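PDB 5NV9: putative sodium:solute symporter from Proteus mirabilis, which imports the sialic acid N-acetylneuraminic acid across the inner membrane, using the sodium gradient as driving force and carrying two sodium ions with each substrate molecule. Local coordinates for residues F15-A20 and V183-L188; L59-F64 and Y141-A146; V160-L165 and A335-A340; I168-G173 and S343-L348. One frame throughout, in Å; residues are numbered along the deposited sequence.

The four contacts lie among neighbouring helices of a LeuT-fold transporter. Contacts 3 and 4 join the same two helices, 155-203 and 328-361, with centres about 11 Å apart. Contact 1 brings helix 8-29 against a later part of helix 155-203, about 10 Å from contact 3 centre to centre. Contact 2 sets helix 61-73 against helix 118-151 and is complete in the chain before contacts 3 and 4 begin, whereas the segments of contacts 1, 3 and 4 alternate along it. Its centre is about 17 Å from that of contact 4, yet Leu-59, Ala-339 and Ser-343, from contacts 2, 3 and 4, bind one sodium ion, tying substrate site to helix packing.

Contact 1: residues F15-A20 and V183-L188; sequences FGYLAA and VIQGLL
Tyr-17 of helix 8-29 reaches across to Gln-185 of helix 155-203 and places its phenol oxygen on the glutamine amide. The two backbones stand well apart, with 9.4 Å between Tyr-17 CA and Gln-185 CA, a gap that a long aromatic residue and a long amide residue can close together. The tyrosine swings its ring outward with CG roughly opposite the backbone N (chi1 153°). In Gln-185, CG lies opposite the carbonyl carbon instead, and the extended chain beyond it brings the amide to the hydroxyl. The two side chains meet almost at right angles, while ring and amide planes differ by 32°. NE2 of Gln-185 comes in at the ring's edge and donates to Tyr-17 OH over 2.8 Å; with an N-H...O angle of 144° the bond is bent, and the hydroxyl lies somewhat out of the amide plane. Behind the oxygen, Gln-185 CG packs 4.1 Å from Tyr-17 CE1. Leu-188, three residues after Gln-185, touches the ring obliquely, its CD2 3.9 Å from Tyr-17 CD1.

The hydroxyl is also hydrogen-bonded to OE1 of Gln-341, and NE2 of Gln-185 to Tyr-169 OH, so the pair belongs to a buried polar network running into helix 328-361. Gln-185 lies beside Asp-182 and Ser-342, both ligands of the second sodium ion. An amide and a phenol suit such a place because they can give and take hydrogen bonds without adding formal charge; the network thus links helix 8-29 through hydrogen bonds to residues beside the Na3 ligands.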
# COMPACT_ATOMS: atom_id res chain seq x y z
N PHE A 15 22.18 -2.49 9.90
CA PHE A 15 22.45 -3.91 9.67
C PHE A 15 21.95 -4.82 10.76
O PHE A 15 21.64 -5.98 10.51
CB PHE A 15 23.92 -4.15 9.37
CG PHE A 15 24.27 -3.86 7.94
CD1 PHE A 15 24.47 -2.58 7.51
CD2 PHE A 15 24.36 -4.89 7.02
CE1 PHE A 15 24.79 -2.31 6.19
CE2 PHE A 15 24.67 -4.64 5.71
CZ PHE A 15 24.88 -3.34 5.29
N GLY A 16 21.85 -4.31 11.98
CA GLY A 16 21.12 -5.00 13.02
C GLY A 16 19.64 -5.18 12.68
O GLY A 16 19.06 -6.27 12.88
N TYR A 17 19.02 -4.11 12.22
CA TYR A 17 17.62 -4.18 11.79
C TYR A 17 17.42 -5.22 10.66
O TYR A 17 16.51 -6.07 10.69
CB TYR A 17 17.16 -2.82 11.26
CG TYR A 17 16.00 -2.98 10.21
CD1 TYR A 17 14.69 -3.18 10.62
CD2 TYR A 17 16.25 -2.95 8.88
CE1 TYR A 17 13.65 -3.31 9.71
CE2 TYR A 17 15.21 -3.08 7.93
CZ TYR A 17 13.91 -3.28 8.35
OH TYR A 17 12.88 -3.43 7.46
N LEU A 18 18.29 -5.16 9.66
CA LEU A 18 18.24 -6.13 8.53
C LEU A 18 18.44 -7.59 8.95
O LEU A 18 17.75 -8.50 8.44
CB LEU A 18 19.24 -5.74 7.46
CG LEU A 18 19.02 -4.42 6.74
CD1 LEU A 18 20.18 -4.05 5.81
CD2 LEU A 18 17.74 -4.49 5.90
N ALA A 19 19.38 -7.84 9.87
CA ALA A 19 19.62 -9.14 10.40
C ALA A 19 18.42 -9.61 11.20
O ALA A 19 18.10 -10.79 11.20
CB ALA A 19 20.86 -9.11 11.29
N ALA A 20 17.76 -8.70 11.91
CA ALA A 20 16.59 -9.10 12.69
C ALA A 20 15.43 -9.56 11.77
O ALA A 20 14.65 -10.45 12.12
CB ALA A 20 16.11 -7.90 13.53
N VAL A 183 4.93 -6.29 11.73
CA VAL A 183 4.58 -5.79 13.06
C VAL A 183 5.74 -4.99 13.59
O VAL A 183 5.57 -3.88 14.14
CB VAL A 183 4.22 -6.92 14.06
CG1 VAL A 183 4.08 -6.44 15.50
CG2 VAL A 183 2.95 -7.65 13.63
N ILE A 184 6.94 -5.50 13.39
CA ILE A 184 8.15 -4.83 13.89
C ILE A 184 8.34 -3.56 13.04
O ILE A 184 8.67 -2.49 13.56
CB ILE A 184 9.41 -5.73 13.76
CG1 ILE A 184 9.29 -6.99 14.65
CG2 ILE A 184 10.69 -4.95 14.10
CD1 ILE A 184 10.24 -8.11 14.22
N GLN A 185 8.16 -3.72 11.72
CA GLN A 185 8.43 -2.60 10.81
C GLN A 185 7.38 -1.56 10.97
O GLN A 185 7.71 -0.40 10.90
CB GLN A 185 8.50 -3.05 9.35
CG GLN A 185 9.68 -3.98 9.10
CD GLN A 185 9.52 -4.81 7.89
OE1 GLN A 185 8.39 -5.15 7.48
NE2 GLN A 185 10.66 -5.05 7.20
N GLY A 186 6.14 -1.98 11.21
CA GLY A 186 5.03 -1.07 11.45
C GLY A 186 5.20 -0.19 12.69
O GLY A 186 4.89 1.03 12.70
N LEU A 187 5.71 -0.81 13.73
CA LEU A 187 5.88 -0.11 14.97
C LEU A 187 7.16 0.72 14.90
O LEU A 187 7.22 1.76 15.48
CB LEU A 187 5.87 -1.06 16.15
CG LEU A 187 4.56 -1.82 16.26
CD1 LEU A 187 4.68 -2.92 17.29
CD2 LEU A 187 3.40 -0.91 16.61
N LEU A 188 8.15 0.26 14.15
CA LEU A 188 9.39 1.00 13.96
C LEU A 188 9.18 2.29 13.16
O LEU A 188 9.69 3.31 13.53
CB LEU A 188 10.45 0.08 13.27
CG LEU A 188 11.81 0.71 12.99
CD1 LEU A 188 12.45 1.19 14.31
CD2 LEU A 188 12.77 -0.26 12.30

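Contact 2: residues L59-F64 and Y141-A146; sequences LSSITF and YLTVLA. With NA (sodium ion), chain B; SLB (N-acetyl-beta-neuraminic acid), chain D.
Ile-62 and Leu-142 meet at a slant where the helix that resumes after the break at Leu-59 and Ser-60 meets helix 118-151. Leu-142 CD1 lies 3.6 Å from Ile-62 CG1, a close fit of branched apolar chains. Deeper in the same interface Ser-61 and Thr-143 have small side chains that let the backbones approach to 6.1 Å between Ser-61 CA and Thr-143 CA. Both hydroxyls hydrogen-bond to the carbonyl oxygen of Ile-139, which accounts for these polar groups in a buried seam.

Ile-62 and Leu-142, by contrast, are only partly buried, and Ile-62 also borders bound sialic acid, with CD1 3.6 Å from its O1B. Here polar groups take over. Ser-60 N donates almost straight to O1A (3.0 Å, 174°), while Ser-60 OG donates to O1B over 2.8 Å and, as N-cap, accepts from Ile-62 N. Thr-63 OG1 receives a bond from the sugar's O7 at 2.7 Å. The peptide group that gives Ser-60 N-H to the carboxylate turns its Leu-59 O to sodium at 2.3 Å. The sugar carboxylate therefore sits at the start of helix 61-73, with Arg-135 also bonded to the substrate; helix end and arginine together probably stabilise its negative charge.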
# COMPACT_ATOMS: atom_id res chain seq x y z
N LEU A 59 1.17 1.49 4.18
CA LEU A 59 2.04 2.66 4.38
C LEU A 59 3.47 2.32 4.03
O LEU A 59 4.12 1.61 4.77
CB LEU A 59 2.03 3.14 5.83
CG LEU A 59 2.50 4.58 6.05
CD1 LEU A 59 2.00 5.12 7.39
CD2 LEU A 59 4.00 4.69 5.97
N SER A 60 3.94 2.92 2.95
CA SER A 60 5.23 2.59 2.35
C SER A 60 6.13 3.83 2.35
O SER A 60 5.82 4.85 2.97
CB SER A 60 4.99 2.06 0.94
OG SER A 60 4.83 3.08 -0.01
N SER A 61 7.25 3.75 1.65
CA SER A 61 8.09 4.93 1.48
C SER A 61 7.43 6.05 0.71
O SER A 61 7.89 7.18 0.78
CB SER A 61 9.38 4.50 0.80
OG SER A 61 9.06 4.01 -0.48
N ILE A 62 6.35 5.77 -0.00
CA ILE A 62 5.51 6.77 -0.64
C ILE A 62 4.92 7.74 0.41
O ILE A 62 5.08 8.95 0.29
CB ILE A 62 4.34 6.09 -1.42
CG1 ILE A 62 4.84 5.34 -2.65
CG2 ILE A 62 3.27 7.11 -1.84
CD1 ILE A 62 3.81 4.44 -3.25
N THR A 63 4.25 7.21 1.43
CA THR A 63 3.72 8.04 2.50
C THR A 63 4.88 8.69 3.26
O THR A 63 4.85 9.91 3.57
CB THR A 63 2.84 7.22 3.50
OG1 THR A 63 1.53 7.01 2.98
CG2 THR A 63 2.76 7.89 4.90
N PHE A 64 5.92 7.89 3.55
CA PHE A 64 6.97 8.33 4.50
C PHE A 64 7.67 9.58 3.96
O PHE A 64 7.90 10.52 4.73
CB PHE A 64 7.98 7.21 4.77
CG PHE A 64 8.76 7.36 6.08
CD1 PHE A 64 9.70 8.37 6.26
CD2 PHE A 64 8.57 6.46 7.12
CE1 PHE A 64 10.39 8.51 7.48
CE2 PHE A 64 9.28 6.56 8.34
CZ PHE A 64 10.20 7.57 8.52
N TYR A 141 12.39 2.30 -5.94
CA TYR A 141 12.87 3.50 -6.61
C TYR A 141 12.86 4.73 -5.74
O TYR A 141 13.91 5.37 -5.64
CB TYR A 141 12.09 3.73 -7.91
CG TYR A 141 12.52 4.98 -8.67
CD1 TYR A 141 13.79 5.08 -9.20
CD2 TYR A 141 11.65 6.03 -8.86
CE1 TYR A 141 14.19 6.22 -9.89
CE2 TYR A 141 12.04 7.17 -9.55
CZ TYR A 141 13.32 7.25 -10.06
OH TYR A 141 13.72 8.37 -10.76
N LEU A 142 11.71 5.07 -5.10
CA LEU A 142 11.63 6.22 -4.22
C LEU A 142 12.58 6.12 -3.01
O LEU A 142 13.18 7.10 -2.65
CB LEU A 142 10.25 6.41 -3.62
CG LEU A 142 9.04 6.60 -4.48
CD1 LEU A 142 7.90 7.00 -3.53
CD2 LEU A 142 9.28 7.65 -5.55
N THR A 143 12.69 4.94 -2.41
CA THR A 143 13.55 4.73 -1.27
C THR A 143 14.99 5.03 -1.66
O THR A 143 15.72 5.70 -0.92
CB THR A 143 13.38 3.27 -0.74
OG1 THR A 143 11.98 2.99 -0.58
CG2 THR A 143 14.10 2.99 0.55
N VAL A 144 15.41 4.49 -2.80
CA VAL A 144 16.72 4.78 -3.36
C VAL A 144 16.90 6.29 -3.65
O VAL A 144 17.93 6.87 -3.31
CB VAL A 144 17.00 3.95 -4.65
CG1 VAL A 144 18.28 4.44 -5.33
CG2 VAL A 144 17.13 2.47 -4.32
N LEU A 145 15.91 6.92 -4.27
CA LEU A 145 15.99 8.35 -4.54
C LEU A 145 16.19 9.10 -3.25
O LEU A 145 16.99 10.01 -3.20
CB LEU A 145 14.75 8.90 -5.22
CG LEU A 145 14.76 8.94 -6.74
CD1 LEU A 145 13.37 9.29 -7.26
CD2 LEU A 145 15.78 9.96 -7.21
N ALA A 146 15.50 8.69 -2.20
CA ALA A 146 15.62 9.38 -0.94
C ALA A 146 16.99 9.27 -0.24
O ALA A 146 17.46 10.24 0.37
CB ALA A 146 14.54 8.88 -0.00
NA NA B . 5.10 -0.48 4.40
C1 SLB D . 1.53 4.32 0.68
C2 SLB D . 0.04 4.52 0.67
C3 SLB D . -0.30 5.59 -0.35
C4 SLB D . -1.78 6.02 -0.28
C5 SLB D . -2.00 6.53 1.14
C6 SLB D . -1.65 5.42 2.16
C7 SLB D . -1.80 5.82 3.63
C8 SLB D . -1.42 4.69 4.55
C9 SLB D . -1.74 5.03 6.01
C10 SLB D . -3.72 8.21 1.70
C11 SLB D . -5.14 8.34 2.19
N5 SLB D . -3.39 6.96 1.35
O1A SLB D . 2.22 4.98 1.53
O1B SLB D . 2.04 3.53 -0.20
O2 SLB D . -0.66 3.29 0.34
O4 SLB D . -2.07 7.10 -1.24
O6 SLB D . -0.29 5.01 1.98
O7 SLB D . -0.95 6.92 3.95
O8 SLB D . -2.10 3.50 4.18
O9 SLB D . -3.16 5.18 6.25
O10 SLB D . -2.92 9.16 1.69

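Contact 3: residues V160-L165 and A335-A340; sequences VLISLL and AIFAAA. With NA (sodium ion), chain B.
Phe-337 supplies the aromatic part of this contact, meeting Ile-162 of helix 155-203 over one face and Leu-161 at its edge. The CH-pi interaction comes from Ile-162, whose CG1 rests 4.2 Å from the Phe-337 centroid and 28° off the ring normal; the two side chains cross nearly at right angles. Phe-337 starts with CG opposite its own carbonyl carbon (chi1 -86°), and only the far end of the ring swings in to meet its partners.

Plain apolar contact completes the grip. Leu-161 CB stands 4.0 Å from Phe-337 CE2, and Ile-162 CG1 lies 3.8 Å from that same CE2, so one carbon is met from two directions. The backbones are close here, 6.6 Å between Ile-162 CA and Phe-337 CA.

Backbone polarity forms a third group. Around Val-160 the helix widens into a pi-type turn, with Leu-165 N bonded to Val-160 O at 3.1 Å, and Ile-162 O accepts from NE2 of Gln-341. The apolar packing lies on the same helix as Ala-339 O, which binds the Na2 sodium at 2.3 Å with Ala-56, Leu-59, Ser-342 and Ser-343. All five ligands are uncharged carbonyl or hydroxyl oxygens, so the ion's charge is probably met by dipoles alone in the first shell.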
# COMPACT_ATOMS: atom_id res chain seq x y z
N VAL A 160 20.05 -4.10 -3.46
CA VAL A 160 20.31 -5.41 -2.88
C VAL A 160 19.81 -5.40 -1.44
O VAL A 160 19.16 -6.34 -1.02
CB VAL A 160 21.79 -5.77 -2.86
CG1 VAL A 160 21.98 -6.97 -1.98
CG2 VAL A 160 22.28 -6.11 -4.25
N LEU A 161 20.18 -4.36 -0.70
CA LEU A 161 19.74 -4.18 0.69
C LEU A 161 18.22 -3.96 0.87
O LEU A 161 17.60 -4.51 1.80
CB LEU A 161 20.49 -3.02 1.33
CG LEU A 161 22.01 -3.19 1.50
CD1 LEU A 161 22.48 -2.01 2.27
CD2 LEU A 161 22.37 -4.45 2.26
N ILE A 162 17.62 -3.13 0.04
CA ILE A 162 16.18 -2.89 0.17
C ILE A 162 15.34 -4.08 -0.33
O ILE A 162 14.41 -4.54 0.37
CB ILE A 162 15.72 -1.62 -0.60
CG1 ILE A 162 16.36 -0.36 -0.03
CG2 ILE A 162 14.21 -1.46 -0.53
CD1 ILE A 162 16.41 0.78 -1.01
N SER A 163 15.66 -4.55 -1.53
CA SER A 163 14.79 -5.44 -2.27
C SER A 163 15.23 -6.91 -2.14
O SER A 163 14.43 -7.79 -1.77
CB SER A 163 14.70 -4.97 -3.74
OG SER A 163 13.44 -5.34 -4.30
N LEU A 164 16.49 -7.20 -2.38
CA LEU A 164 16.92 -8.59 -2.43
C LEU A 164 16.76 -9.25 -1.06
O LEU A 164 16.22 -10.34 -0.91
CB LEU A 164 18.35 -8.69 -2.95
CG LEU A 164 18.60 -9.94 -3.79
CD1 LEU A 164 19.94 -9.78 -4.49
CD2 LEU A 164 18.56 -11.23 -2.96
N LEU A 165 17.21 -8.56 -0.04
CA LEU A 165 17.07 -9.03 1.31
C LEU A 165 15.61 -9.24 1.72
O LEU A 165 15.29 -10.23 2.40
CB LEU A 165 17.76 -8.07 2.30
CG LEU A 165 19.28 -8.13 2.35
CD1 LEU A 165 19.75 -7.39 3.59
CD2 LEU A 165 19.82 -9.56 2.35
N ALA A 335 13.94 2.74 9.87
CA ALA A 335 12.48 2.94 9.82
C ALA A 335 11.93 3.24 8.39
O ALA A 335 10.85 2.84 8.05
CB ALA A 335 12.06 4.03 10.80
N ILE A 336 12.70 3.93 7.58
CA ILE A 336 12.40 4.12 6.17
C ILE A 336 12.53 2.80 5.41
O ILE A 336 11.68 2.45 4.62
CB ILE A 336 13.32 5.20 5.55
CG1 ILE A 336 13.00 6.57 6.15
CG2 ILE A 336 13.24 5.20 4.03
CD1 ILE A 336 13.98 7.68 5.73
N PHE A 337 13.61 2.08 5.62
CA PHE A 337 13.66 0.70 5.16
C PHE A 337 12.41 -0.08 5.63
O PHE A 337 11.83 -0.83 4.85
CB PHE A 337 14.89 -0.02 5.64
CG PHE A 337 16.11 0.16 4.77
CD1 PHE A 337 16.73 1.42 4.65
CD2 PHE A 337 16.69 -0.95 4.15
CE1 PHE A 337 17.89 1.55 3.90
CE2 PHE A 337 17.86 -0.81 3.41
CZ PHE A 337 18.47 0.43 3.29
N ALA A 338 12.05 0.04 6.89
CA ALA A 338 10.93 -0.75 7.38
C ALA A 338 9.60 -0.37 6.67
O ALA A 338 8.75 -1.25 6.43
CB ALA A 338 10.78 -0.64 8.87
N ALA A 339 9.39 0.93 6.36
CA ALA A 339 8.21 1.38 5.57
C ALA A 339 8.17 0.75 4.16
O ALA A 339 7.13 0.28 3.69
CB ALA A 339 8.10 2.89 5.50
N ALA A 340 9.32 0.74 3.50
CA ALA A 340 9.46 0.15 2.17
C ALA A 340 9.25 -1.38 2.18
O ALA A 340 8.39 -1.91 1.44
CB ALA A 340 10.81 0.50 1.67
NA NA B . 5.10 -0.48 4.40

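Contact 4: residues I168-G173 and S343-L348; sequences IYTWMG and SISSSL. With NA (sodium ion), chain C; NA (sodium ion), chain B.
In this LeuT-fold symporter the conserved Na2 site and the additional Na3 site both draw ligands from helix 328-361, whose serine-rich segment 343-348 packs against segment 168-173 of helix 155-203. The two segments cross at -44° with their axes 9.7 Å apart. Thr-170 and Ser-345 meet at the closest point of the backbones (CA atoms 5.7 Å apart), flanked by Tyr-169 and Leu-348.

Thr-170 points toward segment 343-348: its OG1 comes within 3.1 Å of Ser-345 CB, a close fit that the small serine allows. That hydroxyl is bonded to Cys-166 O one turn back, so its polarity is met within its own helix. The threonine's other branch, CG2, lies 3.6 Å from Ser-345 O and loosely near Leu-348 CB, 4.3 Å away. Tyr-169 approaches from a second direction. Its ring emerges between the backbone N and the carbonyl carbon (chi1 78°), a bend that carries the hydroxyl to within 3.9 Å of Ser-345 CB; that hydroxyl is tied to Gln-185.

The Na3 ion is held between the two helices, by Ser-345 OG, Ser-346 OG and Ser-342 O on one and Asp-182 OD1 and OD2 on the other, the carboxylate presumably supplying negative charge. Serine suits these places, since a short hydroxyl arm can coordinate sodium without crowding the helix. Ser-343 OG serves Na2 instead, with Ser-342 OG and the backbone oxygens of Ala-56, Leu-59 and Ala-339. Packing and coordination meet in Ser-345, whose OG, also hydrogen-bonded to Gln-341, binds the Na3 sodium at 2.5 Å; Ser-346 OG, pointing away from segment 168-173, holds that ion at 2.2 Å.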
# COMPACT_ATOMS: atom_id res chain seq x y z
N ILE A 168 14.34 -12.50 0.30
CA ILE A 168 14.84 -13.68 0.96
C ILE A 168 14.00 -14.02 2.19
O ILE A 168 13.48 -15.13 2.29
CB ILE A 168 16.34 -13.54 1.26
CG1 ILE A 168 17.10 -13.67 -0.06
CG2 ILE A 168 16.78 -14.64 2.22
CD1 ILE A 168 18.51 -13.17 0.01
N TYR A 169 13.78 -13.04 3.07
CA TYR A 169 12.97 -13.32 4.27
C TYR A 169 11.53 -13.58 3.92
O TYR A 169 10.90 -14.34 4.61
CB TYR A 169 13.14 -12.26 5.39
CG TYR A 169 12.39 -10.92 5.26
CD1 TYR A 169 10.99 -10.83 5.35
CD2 TYR A 169 13.09 -9.74 5.17
CE1 TYR A 169 10.34 -9.60 5.27
CE2 TYR A 169 12.42 -8.50 5.07
CZ TYR A 169 11.05 -8.43 5.13
OH TYR A 169 10.41 -7.18 5.02
N THR A 170 11.00 -12.95 2.87
CA THR A 170 9.59 -13.17 2.45
C THR A 170 9.42 -14.60 1.92
O THR A 170 8.56 -15.35 2.36
CB THR A 170 9.14 -12.15 1.36
OG1 THR A 170 9.20 -10.81 1.88
CG2 THR A 170 7.72 -12.39 0.92
N TRP A 171 10.32 -14.99 1.05
CA TRP A 171 10.38 -16.33 0.51
C TRP A 171 10.41 -17.46 1.54
O TRP A 171 9.62 -18.43 1.43
CB TRP A 171 11.53 -16.38 -0.49
CG TRP A 171 11.86 -17.72 -1.05
CD1 TRP A 171 11.32 -18.32 -2.18
CD2 TRP A 171 12.86 -18.61 -0.58
NE1 TRP A 171 11.90 -19.54 -2.40
CE2 TRP A 171 12.85 -19.75 -1.44
CE3 TRP A 171 13.73 -18.60 0.50
CZ2 TRP A 171 13.70 -20.86 -1.24
CZ3 TRP A 171 14.58 -19.70 0.70
CH2 TRP A 171 14.55 -20.81 -0.17
N MSE A 172 11.27 -17.33 2.56
CA MSE A 172 11.45 -18.33 3.61
C MSE A 172 10.31 -18.35 4.53
O MSE A 172 9.91 -19.40 5.01
CB MSE A 172 12.67 -17.90 4.50
CG MSE A 172 13.97 -17.99 3.68
SE MSE A 172 15.60 -18.00 4.83
CE MSE A 172 15.27 -16.33 5.88
N GLY A 173 9.79 -17.17 4.84
CA GLY A 173 8.88 -17.00 5.98
C GLY A 173 7.40 -17.17 5.84
O GLY A 173 6.67 -17.32 6.86
N SER A 343 5.90 -3.16 2.85
CA SER A 343 4.97 -3.06 1.69
C SER A 343 5.41 -4.00 0.57
O SER A 343 4.57 -4.71 -0.03
CB SER A 343 4.93 -1.58 1.21
OG SER A 343 4.24 -0.79 2.20
N ILE A 344 6.73 -4.04 0.34
CA ILE A 344 7.31 -4.95 -0.64
C ILE A 344 7.03 -6.46 -0.30
O ILE A 344 6.61 -7.28 -1.18
CB ILE A 344 8.79 -4.75 -0.83
CG1 ILE A 344 9.06 -3.39 -1.46
CG2 ILE A 344 9.41 -5.85 -1.69
CD1 ILE A 344 10.52 -3.03 -1.41
N SER A 345 7.18 -6.81 0.96
CA SER A 345 7.04 -8.20 1.33
C SER A 345 5.58 -8.64 1.14
O SER A 345 5.31 -9.74 0.63
CB SER A 345 7.47 -8.38 2.75
OG SER A 345 6.53 -7.73 3.62
N SER A 346 4.63 -7.79 1.56
CA SER A 346 3.23 -8.09 1.42
C SER A 346 2.77 -8.18 -0.02
O SER A 346 1.88 -8.99 -0.32
CB SER A 346 2.32 -7.03 2.10
OG SER A 346 2.53 -7.00 3.47
N SER A 347 3.30 -7.31 -0.87
CA SER A 347 2.96 -7.29 -2.27
C SER A 347 3.51 -8.57 -2.95
O SER A 347 2.81 -9.17 -3.77
CB SER A 347 3.54 -6.03 -2.98
OG SER A 347 2.77 -4.84 -2.79
N LEU A 348 4.74 -8.99 -2.61
CA LEU A 348 5.30 -10.26 -3.19
C LEU A 348 4.51 -11.52 -2.79
O LEU A 348 4.13 -12.36 -3.66
CB LEU A 348 6.75 -10.46 -2.84
CG LEU A 348 7.80 -9.48 -3.41
CD1 LEU A 348 9.19 -9.81 -2.81
CD2 LEU A 348 7.86 -9.45 -4.90
NA NA C . 4.40 -6.98 4.67
NA NA B . 5.10 -0.48 4.40